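Local coordinates for penicillin-binding protein 1A (Mycobacterium tuberculosis, PDB 5CXW) that builds peptidoglycan for the mycobacterial cell wall, polymerising glycan strands and, through the penicillin-sensitive transpeptidase domain contained in this chain, cross-linking their peptides, at residues A[64-69]-A[313-318]; A[97-102]-A[171-176]; A[176-181]-A[212-217]; A[216-221]-A[309-314]; A[225-230]-A[255-260]. One frame throughout, in Å; residues are numbered along the deposited sequence.

Contact 1 of 5, residues A[64-69]-A[313-318]; sequences VVSIDP and PSLSTA
Ser66 and Thr317 face each other across two antiparallel strands, and their hydroxyls join in a hydrogen bond, Ser66 OG to Thr317 OG1 at 2.8 Å, whose donor may be either. They form a non-hydrogen-bonded pair, so the side-chain bond supplies a polar link that the backbone does not make at this position. In both residues the oxygen stands beside its own backbone N (chi1 -61° for Ser66), which brings the two hydroxyls together on one side of the sheet.

On either side of this pair lie hydrogen-bonded ones. Val65 N reaches Ala318 O at 3.1 Å and Ala318 N returns to Val65 O; Ile67 N reaches Ser316 O at 2.8 Å and Ser316 N returns to Ile67 O. Short CA-H...O contacts fill the gaps, among them Thr317 CA to Val65 O at 3.2 Å.

Apolar groups surround these bonds. Val64 CG1 meets Thr317 CG2 at 3.7 Å, the two side chains crossing at a slant, while Leu315 starts away from the other strand but brings its CD1 to 3.6 Å from Ile67 O. Farther along, the ring of Pro69 lies on Ser314 and Leu315, with Pro69 CD 3.3 Å from Ser314 C.

The side chains of Val65 and Ser316 project to the face covered by helix 211-222, where Ser316 OG bonds to Ala215 O. Those of Val64 and Thr317 lie against helix 343-356. Strand 74-78 continues the sheet beyond 60-67, and strand 303-312 lies beyond 315-323, placing this pairing inside the five-stranded antiparallel sheet of the transpeptidase domain.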
# COMPACT_ATOMS: atom_id res chain seq x y z
N VAL A 64 0.08 -7.77 -6.57
CA VAL A 64 -0.27 -8.03 -5.17
C VAL A 64 1.01 -8.29 -4.39
O VAL A 64 1.85 -9.09 -4.80
CB VAL A 64 -1.13 -9.29 -5.03
CG1 VAL A 64 -1.59 -9.48 -3.59
CG2 VAL A 64 -2.35 -9.25 -5.94
N VAL A 65 1.20 -7.59 -3.29
CA VAL A 65 2.30 -7.87 -2.37
C VAL A 65 1.76 -7.95 -0.94
O VAL A 65 1.02 -7.05 -0.52
CB VAL A 65 3.38 -6.78 -2.44
CG1 VAL A 65 4.54 -7.13 -1.49
CG2 VAL A 65 3.89 -6.67 -3.86
N SER A 66 2.10 -9.04 -0.23
CA SER A 66 1.72 -9.22 1.13
C SER A 66 2.98 -9.33 1.98
O SER A 66 3.89 -10.17 1.64
CB SER A 66 0.93 -10.51 1.29
OG SER A 66 -0.28 -10.50 0.52
N ILE A 67 3.03 -8.54 3.05
CA ILE A 67 4.17 -8.49 3.96
C ILE A 67 3.75 -8.77 5.40
O ILE A 67 2.68 -8.31 5.86
CB ILE A 67 4.82 -7.10 3.86
CG1 ILE A 67 5.60 -7.04 2.51
CG2 ILE A 67 5.81 -6.85 4.99
CD1 ILE A 67 6.10 -5.70 2.14
N ASP A 68 4.56 -9.56 6.09
CA ASP A 68 4.42 -9.82 7.52
C ASP A 68 4.89 -8.60 8.34
O ASP A 68 6.08 -8.29 8.37
CB ASP A 68 5.25 -11.05 7.86
CG ASP A 68 5.07 -11.51 9.30
OD1 ASP A 68 4.50 -10.77 10.13
OD2 ASP A 68 5.55 -12.66 9.55
N PRO A 69 3.96 -7.88 9.01
CA PRO A 69 4.39 -6.74 9.79
C PRO A 69 5.34 -7.04 10.95
O PRO A 69 6.01 -6.12 11.48
CB PRO A 69 3.04 -6.17 10.34
CG PRO A 69 2.00 -6.65 9.35
CD PRO A 69 2.50 -8.07 9.12
N PRO A 313 -2.92 -7.16 12.03
CA PRO A 313 -1.59 -7.06 12.66
C PRO A 313 -0.55 -8.08 12.13
O PRO A 313 0.66 -7.90 12.33
CB PRO A 313 -1.91 -7.32 14.15
CG PRO A 313 -3.35 -6.89 14.28
CD PRO A 313 -4.00 -7.31 13.02
N SER A 314 -1.01 -9.11 11.44
CA SER A 314 -0.16 -10.21 10.97
C SER A 314 0.05 -10.25 9.45
O SER A 314 0.81 -11.07 8.98
CB SER A 314 -0.72 -11.53 11.50
OG SER A 314 -0.54 -11.59 12.92
N LEU A 315 -0.58 -9.36 8.67
CA LEU A 315 -0.42 -9.36 7.23
C LEU A 315 -0.89 -8.06 6.63
O LEU A 315 -1.97 -7.58 6.93
CB LEU A 315 -1.12 -10.54 6.55
CG LEU A 315 -0.59 -10.85 5.15
CD1 LEU A 315 0.84 -11.39 5.19
CD2 LEU A 315 -1.52 -11.91 4.57
N SER A 316 -0.01 -7.46 5.82
CA SER A 316 -0.33 -6.24 5.08
C SER A 316 -0.27 -6.49 3.62
O SER A 316 0.77 -6.95 3.11
CB SER A 316 0.69 -5.13 5.42
OG SER A 316 0.41 -3.97 4.60
N THR A 317 -1.37 -6.24 2.92
CA THR A 317 -1.46 -6.56 1.50
C THR A 317 -1.87 -5.31 0.69
O THR A 317 -2.85 -4.61 1.02
CB THR A 317 -2.45 -7.70 1.23
OG1 THR A 317 -2.02 -8.89 1.93
CG2 THR A 317 -2.51 -8.03 -0.28
N ALA A 318 -1.10 -5.04 -0.37
CA ALA A 318 -1.39 -4.00 -1.31
C ALA A 318 -1.77 -4.65 -2.67
O ALA A 318 -1.12 -5.57 -3.13
CB ALA A 318 -0.16 -3.12 -1.53

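Contact 2 of 5, residues A[97-102]-A[171-176]; sequences SSFKVF and DAAHQA. With 35P ((2R,4S)-5,5-dimethyl-2-{(1R)-2-oxo-1-[(phenoxyacetyl)amino]ethyl}-1,3-thiazolidine-4-carboxylic acid), chain C.
Phe102 lays its side chain against Ala173 of helix 165-176. Phe102 CB starts 3.9 Å from Ala173 CB. Phe102 CG, placed beside the backbone N (chi1 -55°), comes within 3.7 Å of Ala173 CB. CD1 is next to Ala173 CA, which stands over the ring face in a CH-pi contact, 4.1 Å from the Phe102 centroid and 28° off the normal. Farther out, Phe102 CE1 touches Ala176 CB at 3.8 Å. On the other side of the ring, CD2 stands over the centre of the Phe99 ring, so the two aromatic rings meet edge on to face. One face of Phe102 is also occupied by Val101 CG2.

Two smaller contacts widen the patch. Phe99 CZ reaches Ala173 CB at 3.7 Å, and Ala172 CB sits near Phe102 O. Small alanines thus let the helix come close to the aromatic pair without any polar link between the two segments.

The other end of the same short run carries the chemistry. Ser97 OG is bonded covalently to C6 of the opened penicillin V at 1.3 Å, the acyl-enzyme expected of a serine that by similarity forms the acyl-ester intermediate. Ser97 N donates to the ester carbonyl O17 at 2.7 Å, as one arm of an oxyanion hole does in this family. Lys100 NZ also binds Ser150 and Asn152. Tied up in the ester, Ser97 OG still accepts from N7 of the drug and, weakly, from Lys100 NZ at 3.3 Å, consistent with the serine and lysine of an SxxK motif working together.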
# COMPACT_ATOMS: atom_id res chain seq x y z
N SER A 97 -5.81 7.94 -3.75
CA SER A 97 -6.21 8.21 -2.38
C SER A 97 -5.62 7.26 -1.36
O SER A 97 -5.74 7.53 -0.16
CB SER A 97 -7.70 8.16 -2.24
OG SER A 97 -8.33 9.21 -3.01
N SER A 98 -4.96 6.19 -1.79
CA SER A 98 -4.32 5.31 -0.82
C SER A 98 -3.17 6.03 -0.13
O SER A 98 -2.72 5.61 0.95
CB SER A 98 -3.89 3.99 -1.44
OG SER A 98 -2.90 4.13 -2.44
N PHE A 99 -2.70 7.14 -0.73
CA PHE A 99 -1.60 7.88 -0.16
C PHE A 99 -2.08 8.82 0.97
O PHE A 99 -1.22 9.34 1.75
CB PHE A 99 -0.88 8.70 -1.22
CG PHE A 99 0.61 8.67 -1.06
CD1 PHE A 99 1.29 7.51 -1.34
CD2 PHE A 99 1.32 9.76 -0.61
CE1 PHE A 99 2.63 7.42 -1.17
CE2 PHE A 99 2.70 9.67 -0.47
CZ PHE A 99 3.35 8.51 -0.74
N LYS A 100 -3.41 9.02 1.11
CA LYS A 100 -3.90 9.94 2.12
C LYS A 100 -3.49 9.56 3.54
O LYS A 100 -3.43 10.43 4.44
CB LYS A 100 -5.45 10.04 2.10
CG LYS A 100 -5.98 10.77 0.88
CD LYS A 100 -7.48 10.79 0.79
CE LYS A 100 -7.86 11.47 -0.49
NZ LYS A 100 -9.26 11.35 -0.71
N VAL A 101 -3.31 8.26 3.78
CA VAL A 101 -2.97 7.77 5.12
C VAL A 101 -1.69 8.41 5.59
O VAL A 101 -1.50 8.61 6.78
CB VAL A 101 -2.90 6.22 5.25
CG1 VAL A 101 -4.17 5.60 4.78
CG2 VAL A 101 -1.67 5.65 4.55
N PHE A 102 -0.80 8.79 4.66
CA PHE A 102 0.47 9.42 5.10
C PHE A 102 0.28 10.86 5.51
O PHE A 102 1.02 11.35 6.37
CB PHE A 102 1.57 9.24 4.02
CG PHE A 102 1.75 7.81 3.68
CD1 PHE A 102 2.09 6.90 4.68
CD2 PHE A 102 1.52 7.33 2.42
CE1 PHE A 102 2.20 5.54 4.41
CE2 PHE A 102 1.64 5.96 2.15
CZ PHE A 102 1.96 5.06 3.15
N ASP A 171 7.62 13.25 4.12
CA ASP A 171 8.41 12.80 5.27
C ASP A 171 7.75 11.61 5.97
O ASP A 171 8.40 10.63 6.29
CB ASP A 171 8.63 13.94 6.28
CG ASP A 171 9.55 15.03 5.76
OD1 ASP A 171 10.20 14.91 4.66
OD2 ASP A 171 9.67 16.08 6.44
N ALA A 172 6.46 11.75 6.25
CA ALA A 172 5.73 10.64 6.88
C ALA A 172 5.73 9.36 6.05
O ALA A 172 5.91 8.23 6.59
CB ALA A 172 4.29 11.07 7.18
N ALA A 173 5.54 9.52 4.73
CA ALA A 173 5.47 8.37 3.86
C ALA A 173 6.82 7.69 3.80
O ALA A 173 6.95 6.48 3.94
CB ALA A 173 5.08 8.85 2.47
N HIS A 174 7.87 8.49 3.61
CA HIS A 174 9.22 7.93 3.66
C HIS A 174 9.56 7.24 4.99
O HIS A 174 10.11 6.13 4.98
CB HIS A 174 10.25 9.01 3.36
CG HIS A 174 10.29 9.38 1.91
ND1 HIS A 174 10.52 10.67 1.51
CD2 HIS A 174 10.27 8.63 0.78
CE1 HIS A 174 10.56 10.72 0.19
NE2 HIS A 174 10.44 9.49 -0.28
N GLN A 175 9.19 7.84 6.09
CA GLN A 175 9.43 7.27 7.41
C GLN A 175 8.66 5.96 7.61
O GLN A 175 9.18 5.04 8.20
CB GLN A 175 9.11 8.31 8.47
CG GLN A 175 10.16 9.45 8.50
CD GLN A 175 9.69 10.66 9.27
OE1 GLN A 175 8.63 10.61 9.84
NE2 GLN A 175 10.47 11.76 9.28
N ALA A 176 7.47 5.87 7.04
CA ALA A 176 6.66 4.64 7.11
C ALA A 176 7.24 3.48 6.33
O ALA A 176 6.91 2.34 6.63
CB ALA A 176 5.23 4.90 6.67
C24 35P C . -11.43 12.52 -11.05
C23 35P C . -11.81 12.49 -12.39
C22 35P C . -11.87 11.30 -13.06
C21 35P C . -11.56 10.10 -12.43
C20 35P C . -11.19 10.10 -11.10
C19 35P C . -11.13 11.33 -10.40
O1 35P C . -10.78 11.40 -9.07
C2 35P C . -10.72 10.20 -8.31
C3 35P C . -10.62 10.56 -6.85
O18 35P C . -11.07 11.62 -6.45
N4 35P C . -10.04 9.63 -6.10
C5 35P C . -9.92 9.79 -4.66
C6 35P C . -8.79 8.96 -4.22
O17 35P C . -8.30 8.00 -4.87
C8 35P C . -11.21 9.33 -3.84
N7 35P C . -10.84 8.00 -3.46
S11 35P C . -12.71 9.17 -4.64
C10 35P C . -12.84 7.44 -4.61
C12 35P C . -13.31 6.91 -5.96
C15 35P C . -13.81 6.93 -3.58
C9 35P C . -11.41 6.99 -4.33
C13 35P C . -11.15 5.64 -3.74
O14 35P C . -10.99 5.59 -2.48
O16 35P C . -11.08 4.67 -4.53

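Contact 3 of 5, residues A[176-181]-A[212-217]; sequences AGIASS and IDMASA
Asp213 makes the direct polar link to the loop: its OD1 accepts from Ala179 N at 3.1 Å. The donor approaches from above the carboxylate, 70° out of its plane, and OD1 is also held by a salt bridge to Arg210. The other oxygen, OD2, reaches Ala179 O through one water that donates to both, so the carboxylate spans both backbone polar groups of Ala179. On the backbone side of the same residue, Asp213 O has Ile178 CD1 at 3.4 Å.

One residue on, Met214 starts away from the loop, but its chain bends at chi2 and chi3 and Met214 SD touches Ile178 CD1 at 3.9 Å. Ser216 follows, its OG anti to the backbone N (chi1 174°); a second water bridges Ser216 OG to Gly177 O, lying 2.7 Å from each oxygen. Ala217 ends the series. Its CB packs against Ile178 CD1 at 3.6 Å and against Ala176 CB, while its CA directs a nearly straight C-H toward Ala176 O at 3.4 Å. That carbonyl has a stronger partner in the hydroxyl of Thr220.

Gly177 passes close to the helix, its CA 4.6 Å from Ala217 CA. Its positive phi (121°) and the bonds back into the last turn, one of them Ile178 N to Ala173 O, define a Schellman motif, which terminates helix 165-176 and leads the chain along helix 211-222 in the core of the transpeptidase domain.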
# COMPACT_ATOMS: atom_id res chain seq x y z
N ALA A 176 7.47 5.87 7.04
CA ALA A 176 6.66 4.64 7.11
C ALA A 176 7.24 3.48 6.33
O ALA A 176 6.91 2.34 6.63
CB ALA A 176 5.23 4.90 6.67
N GLY A 177 8.14 3.79 5.37
CA GLY A 177 8.76 2.79 4.50
C GLY A 177 8.56 2.97 3.03
O GLY A 177 8.97 2.08 2.27
N ILE A 178 7.93 4.06 2.56
CA ILE A 178 7.95 4.34 1.12
C ILE A 178 9.37 4.60 0.74
O ILE A 178 10.01 5.50 1.29
CB ILE A 178 7.00 5.48 0.71
CG1 ILE A 178 5.54 5.22 1.15
CG2 ILE A 178 7.12 5.73 -0.76
CD1 ILE A 178 4.92 3.94 0.58
N ALA A 179 9.95 3.77 -0.13
CA ALA A 179 11.40 3.88 -0.36
C ALA A 179 11.73 5.22 -0.99
O ALA A 179 10.90 5.78 -1.73
CB ALA A 179 11.89 2.78 -1.29
N SER A 180 12.91 5.72 -0.67
CA SER A 180 13.41 7.00 -1.16
C SER A 180 13.83 6.98 -2.64
O SER A 180 13.97 8.04 -3.24
CB SER A 180 14.62 7.46 -0.34
OG SER A 180 14.11 7.87 0.91
N SER A 181 14.07 5.78 -3.17
CA SER A 181 14.41 5.57 -4.55
C SER A 181 14.06 4.17 -4.98
O SER A 181 13.91 3.26 -4.15
CB SER A 181 15.92 5.81 -4.76
OG SER A 181 16.65 4.84 -4.01
N ILE A 212 5.02 -2.84 -3.75
CA ILE A 212 5.75 -3.31 -2.58
C ILE A 212 5.96 -2.23 -1.53
O ILE A 212 5.85 -2.53 -0.34
CB ILE A 212 7.09 -4.03 -2.93
CG1 ILE A 212 7.77 -4.58 -1.67
CG2 ILE A 212 8.04 -3.14 -3.75
CD1 ILE A 212 8.66 -5.79 -2.00
N ASP A 213 6.19 -0.98 -1.94
CA ASP A 213 6.36 0.13 -1.00
C ASP A 213 5.08 0.32 -0.19
O ASP A 213 5.12 0.53 0.99
CB ASP A 213 6.62 1.47 -1.74
CG ASP A 213 8.00 1.53 -2.41
OD1 ASP A 213 9.01 1.25 -1.72
OD2 ASP A 213 8.08 1.95 -3.59
N MET A 214 3.94 0.26 -0.86
CA MET A 214 2.65 0.48 -0.16
C MET A 214 2.38 -0.66 0.88
O MET A 214 1.99 -0.39 2.01
CB MET A 214 1.49 0.59 -1.14
CG MET A 214 1.52 1.85 -1.99
SD MET A 214 1.41 3.37 -1.03
CE MET A 214 -0.29 3.31 -0.55
N ALA A 215 2.66 -1.91 0.49
CA ALA A 215 2.48 -3.01 1.41
C ALA A 215 3.38 -2.85 2.62
O ALA A 215 2.95 -3.06 3.79
CB ALA A 215 2.73 -4.34 0.73
N SER A 216 4.62 -2.44 2.36
CA SER A 216 5.61 -2.26 3.43
C SER A 216 5.22 -1.12 4.35
O SER A 216 5.30 -1.25 5.60
CB SER A 216 6.98 -2.03 2.81
OG SER A 216 7.96 -1.70 3.78
N ALA A 217 4.86 0.04 3.80
CA ALA A 217 4.49 1.17 4.63
C ALA A 217 3.25 0.90 5.50
O ALA A 217 3.20 1.29 6.68
CB ALA A 217 4.29 2.45 3.77
O HOH W 1 9.92 -0.39 2.54
O HOH W 2 8.92 4.61 -3.42

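Contact 4 of 5, residues A[216-221]-A[309-314]; sequences SAYATL and VGYTPS
Val309 pushes CG1 onto the ring of Tyr218, forming a CH-pi contact 3.4 Å from the centroid and 18° off the normal. The methyl sits over a face but offset toward the rim nearest CD2, and the two side chains cross at about a right angle. Val309 O lies 3.4 Å from Tyr218 CE2. Beside this, Tyr311 brings its ring between strand and helix: Tyr218 O stands over one of its faces, 3.7 Å from Tyr311 CD2, which also touches Tyr218 CB at 3.9 Å. A turn later Leu221 CB meets the far end of that ring, 3.5 Å from Tyr311 OH, the side chains running at a slant to one another.

Tyr311 reaches the helix because its CG stands between the backbone N and the carbonyl carbon (chi1 60°), lifting the ring off the strand.

In fold terms this is helix 211-222 packed on the antiparallel sheet of the penicillin-binding transpeptidase domain. The two short axes come within 8.2 Å and run 36° apart, with the aromatic rings of Tyr218 and Tyr311 occupying the interval.

Polar tips fix both rings from outside. Tyr218 OH bonds to Ser98 O, next to the acylated Ser97, and Tyr311 OH bonds to Thr267. The strand is held to its neighbours by backbone bonds of Val309 with Lys291 and of Gly310 with Thr317. After Tyr311, Thr312 OG1 accepts from Ser314 N at 3.2 Å, an ST turn leading into strand 315-323.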
# COMPACT_ATOMS: atom_id res chain seq x y z
N SER A 216 4.62 -2.44 2.36
CA SER A 216 5.61 -2.26 3.43
C SER A 216 5.22 -1.12 4.35
O SER A 216 5.30 -1.25 5.60
CB SER A 216 6.98 -2.03 2.81
OG SER A 216 7.96 -1.70 3.78
N ALA A 217 4.86 0.04 3.80
CA ALA A 217 4.49 1.17 4.63
C ALA A 217 3.25 0.90 5.50
O ALA A 217 3.20 1.29 6.68
CB ALA A 217 4.29 2.45 3.77
N TYR A 218 2.27 0.24 4.93
CA TYR A 218 1.06 -0.15 5.70
C TYR A 218 1.41 -1.24 6.75
O TYR A 218 0.87 -1.25 7.87
CB TYR A 218 -0.05 -0.60 4.79
CG TYR A 218 -0.90 0.47 4.16
CD1 TYR A 218 -0.33 1.60 3.55
CD2 TYR A 218 -2.30 0.36 4.13
CE1 TYR A 218 -1.14 2.56 2.93
CE2 TYR A 218 -3.08 1.26 3.49
CZ TYR A 218 -2.51 2.37 2.88
OH TYR A 218 -3.30 3.33 2.23
N ALA A 219 2.43 -2.09 6.45
CA ALA A 219 2.95 -3.05 7.46
C ALA A 219 3.49 -2.30 8.69
O ALA A 219 3.27 -2.71 9.82
CB ALA A 219 3.95 -3.99 6.84
N THR A 220 4.14 -1.16 8.48
CA THR A 220 4.66 -0.38 9.57
C THR A 220 3.51 0.11 10.46
O THR A 220 3.61 0.10 11.71
CB THR A 220 5.50 0.80 9.02
OG1 THR A 220 6.62 0.27 8.31
CG2 THR A 220 5.99 1.73 10.10
N LEU A 221 2.42 0.53 9.82
CA LEU A 221 1.21 0.90 10.56
C LEU A 221 0.66 -0.29 11.36
O LEU A 221 0.32 -0.15 12.55
CB LEU A 221 0.17 1.51 9.65
CG LEU A 221 0.53 2.83 8.98
CD1 LEU A 221 -0.52 3.15 7.93
CD2 LEU A 221 0.64 3.93 10.01
N VAL A 309 -5.33 -1.23 -0.34
CA VAL A 309 -4.24 -1.58 0.56
C VAL A 309 -4.77 -1.72 1.97
O VAL A 309 -5.47 -0.88 2.46
CB VAL A 309 -3.11 -0.53 0.49
CG1 VAL A 309 -1.87 -1.05 1.19
CG2 VAL A 309 -2.79 -0.16 -0.91
N GLY A 310 -4.50 -2.84 2.63
CA GLY A 310 -4.97 -2.98 3.99
C GLY A 310 -4.37 -4.18 4.68
O GLY A 310 -3.73 -5.04 4.06
N TYR A 311 -4.58 -4.19 5.99
CA TYR A 311 -3.86 -5.07 6.90
C TYR A 311 -4.64 -5.57 8.09
O TYR A 311 -5.67 -5.00 8.47
CB TYR A 311 -2.58 -4.35 7.39
CG TYR A 311 -2.78 -3.04 8.13
CD1 TYR A 311 -3.03 -2.97 9.51
CD2 TYR A 311 -2.71 -1.83 7.43
CE1 TYR A 311 -3.17 -1.72 10.16
CE2 TYR A 311 -2.86 -0.64 8.07
CZ TYR A 311 -3.06 -0.57 9.43
OH TYR A 311 -3.17 0.67 10.03
N THR A 312 -4.11 -6.66 8.69
CA THR A 312 -4.33 -7.04 10.03
C THR A 312 -2.99 -6.92 10.73
O THR A 312 -2.00 -6.62 10.10
CB THR A 312 -4.85 -8.49 10.10
OG1 THR A 312 -3.76 -9.37 9.86
CG2 THR A 312 -5.94 -8.69 9.16
N PRO A 313 -2.92 -7.16 12.03
CA PRO A 313 -1.59 -7.06 12.66
C PRO A 313 -0.55 -8.08 12.13
O PRO A 313 0.66 -7.90 12.33
CB PRO A 313 -1.91 -7.32 14.15
CG PRO A 313 -3.35 -6.89 14.28
CD PRO A 313 -4.00 -7.31 13.02
N SER A 314 -1.01 -9.11 11.44
CA SER A 314 -0.16 -10.21 10.97
C SER A 314 0.05 -10.25 9.45
O SER A 314 0.81 -11.07 8.98
CB SER A 314 -0.72 -11.53 11.50
OG SER A 314 -0.54 -11.59 12.92

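Contact 5 of 5, residues A[225-230]-A[255-260]; sequences GIYHPP and DQRIPK
Gly225 O is gripped by two successive backbone amides: Ile258 N at 3.2 Å, in the carbonyl plane and on a lone pair, and Arg257 N at 2.9 Å, a weak bond because its N-H points well aside. These bonds close one end of a small, partly buried two-stranded antiparallel sheet, away from the domain centre. Ile226 and Gln256 form its non-hydrogen-bonded pair. Tyr227 and Asp255 form its hydrogen-bonded one, with Tyr227 N donating to Asp255 O at 2.8 Å and Asp255 N returning the bond to Tyr227 O.

Beyond the backbone, the main side-chain feature is a cation-pi stack. The guanidinium of Arg257 lies flat on Tyr227, centres 4.2 Å apart and planes at 21°, displaced so that CD2 and CE2 of the ring take the contact. The two side chains run side by side in the same direction, starting from Tyr227 CB against Arg257 CG at 3.4 Å. Pro229 N lies over the opposite ring face. Asp255 holds the guanidinium in place from its edge: Arg257 NE forms a salt bridge to Asp255 OD2 at 2.9 Å, the acid being approached from above its plane, and Arg257 NH1 is bound to Gln175 O of helix 165-176.

Gly225 has a positive phi (97°). Its CA makes a CA-H...O contact with Ile258 O at 3.3 Å. The other strand bends just there, Gln256 being the centre of an inverse gamma turn. Its side chain folds back at chi2, leaving OE1 beside Ile226 CG1 while Gln256 NE2 donates to Ile258 O at 2.8 Å, with that oxygen in the amide plane.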
# COMPACT_ATOMS: atom_id res chain seq x y z
N GLY A 225 3.83 1.12 14.24
CA GLY A 225 4.84 2.11 13.89
C GLY A 225 6.24 1.57 13.75
O GLY A 225 7.16 2.35 13.49
N ILE A 226 6.40 0.25 13.88
CA ILE A 226 7.73 -0.40 13.76
C ILE A 226 7.89 -0.87 12.31
O ILE A 226 7.05 -1.60 11.80
CB ILE A 226 7.90 -1.55 14.74
CG1 ILE A 226 7.78 -1.02 16.19
CG2 ILE A 226 9.23 -2.25 14.50
CD1 ILE A 226 7.83 -2.07 17.28
N TYR A 227 8.97 -0.38 11.68
CA TYR A 227 9.35 -0.66 10.34
C TYR A 227 10.40 -1.76 10.30
O TYR A 227 11.36 -1.77 11.12
CB TYR A 227 9.95 0.62 9.70
CG TYR A 227 10.69 0.39 8.41
CD1 TYR A 227 10.01 0.14 7.24
CD2 TYR A 227 12.08 0.34 8.38
CE1 TYR A 227 10.71 -0.05 6.04
CE2 TYR A 227 12.75 0.14 7.19
CZ TYR A 227 12.05 -0.04 6.04
OH TYR A 227 12.83 -0.30 4.90
N HIS A 228 10.22 -2.68 9.32
CA HIS A 228 11.23 -3.69 8.96
C HIS A 228 11.43 -3.66 7.48
O HIS A 228 10.47 -3.73 6.74
CB HIS A 228 10.82 -5.12 9.39
CG HIS A 228 10.47 -5.29 10.84
ND1 HIS A 228 11.38 -5.68 11.79
CD2 HIS A 228 9.29 -5.15 11.49
CE1 HIS A 228 10.78 -5.77 12.97
NE2 HIS A 228 9.51 -5.46 12.81
N PRO A 229 12.69 -3.62 7.00
CA PRO A 229 12.91 -3.63 5.54
C PRO A 229 12.30 -4.87 4.89
O PRO A 229 12.44 -5.99 5.42
CB PRO A 229 14.44 -3.65 5.39
CG PRO A 229 14.89 -3.00 6.64
CD PRO A 229 13.97 -3.44 7.73
N PRO A 230 11.58 -4.69 3.79
CA PRO A 230 11.02 -5.88 3.14
C PRO A 230 12.11 -6.78 2.62
O PRO A 230 13.12 -6.30 2.12
CB PRO A 230 10.16 -5.32 1.99
CG PRO A 230 10.08 -3.90 2.18
CD PRO A 230 11.09 -3.44 3.21
N ASP A 255 12.63 -0.73 13.50
CA ASP A 255 12.89 0.67 13.79
C ASP A 255 11.52 1.32 14.13
O ASP A 255 10.59 1.24 13.34
CB ASP A 255 13.54 1.30 12.53
CG ASP A 255 14.01 2.73 12.72
OD1 ASP A 255 13.85 3.28 13.83
OD2 ASP A 255 14.62 3.33 11.75
N GLN A 256 11.42 1.96 15.30
CA GLN A 256 10.19 2.68 15.66
C GLN A 256 10.07 4.00 14.86
O GLN A 256 10.38 5.09 15.36
CB GLN A 256 10.15 2.93 17.18
CG GLN A 256 8.81 3.47 17.67
CD GLN A 256 7.76 2.41 17.72
OE1 GLN A 256 7.94 1.37 18.35
NE2 GLN A 256 6.62 2.68 17.16
N ARG A 257 9.60 3.89 13.63
CA ARG A 257 9.57 5.06 12.73
C ARG A 257 8.41 6.04 12.97
O ARG A 257 8.55 7.24 12.71
CB ARG A 257 9.37 4.54 11.30
CG ARG A 257 10.60 3.80 10.75
CD ARG A 257 11.69 4.79 10.37
NE ARG A 257 12.82 4.18 9.66
CZ ARG A 257 12.90 3.93 8.35
NH1 ARG A 257 11.92 4.18 7.53
NH2 ARG A 257 14.02 3.41 7.86
N ILE A 258 7.26 5.51 13.38
CA ILE A 258 6.07 6.27 13.63
C ILE A 258 5.67 5.95 15.09
O ILE A 258 5.74 4.79 15.51
CB ILE A 258 4.96 5.83 12.67
CG1 ILE A 258 5.37 6.04 11.21
CG2 ILE A 258 3.64 6.50 13.01
CD1 ILE A 258 4.43 5.38 10.25
N PRO A 259 5.27 6.96 15.87
CA PRO A 259 4.92 6.61 17.25
C PRO A 259 3.72 5.65 17.29
O PRO A 259 2.80 5.71 16.46
CB PRO A 259 4.58 7.95 17.91
CG PRO A 259 5.24 8.99 17.00
CD PRO A 259 5.32 8.40 15.63
N LYS A 260 3.80 4.70 18.22
CA LYS A 260 2.72 3.74 18.41
C LYS A 260 1.35 4.41 18.49
O LYS A 260 0.38 3.92 17.89
CB LYS A 260 2.98 2.93 19.67
CG LYS A 260 1.79 2.02 20.09
CD LYS A 260 2.15 1.04 21.16
CE LYS A 260 0.98 0.21 21.67
NZ LYS A 260 0.29 -0.56 20.63

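Overall arrangement
Following the chain from the N terminus, strand 60-67 opens contact 1, the longest loop, which closes only at strand 315-323 and encloses contacts 2, 3 and 5. Contact 2 closes first, tying the start of helix 100-109 to helix 165-176; contact 3 then opens on the shared Ala176 and closes on helix 211-222. From that same helix contact 4 begins, sharing Ser216 and Ala217 with contact 3, and ends on 309-314, where it shares Pro313 and Ser314 with contact 1. Contact 5 nests inside contact 4. Helix 211-222 thus joins the central sheet, the helices near the acylated serine and the small two-stranded sheet.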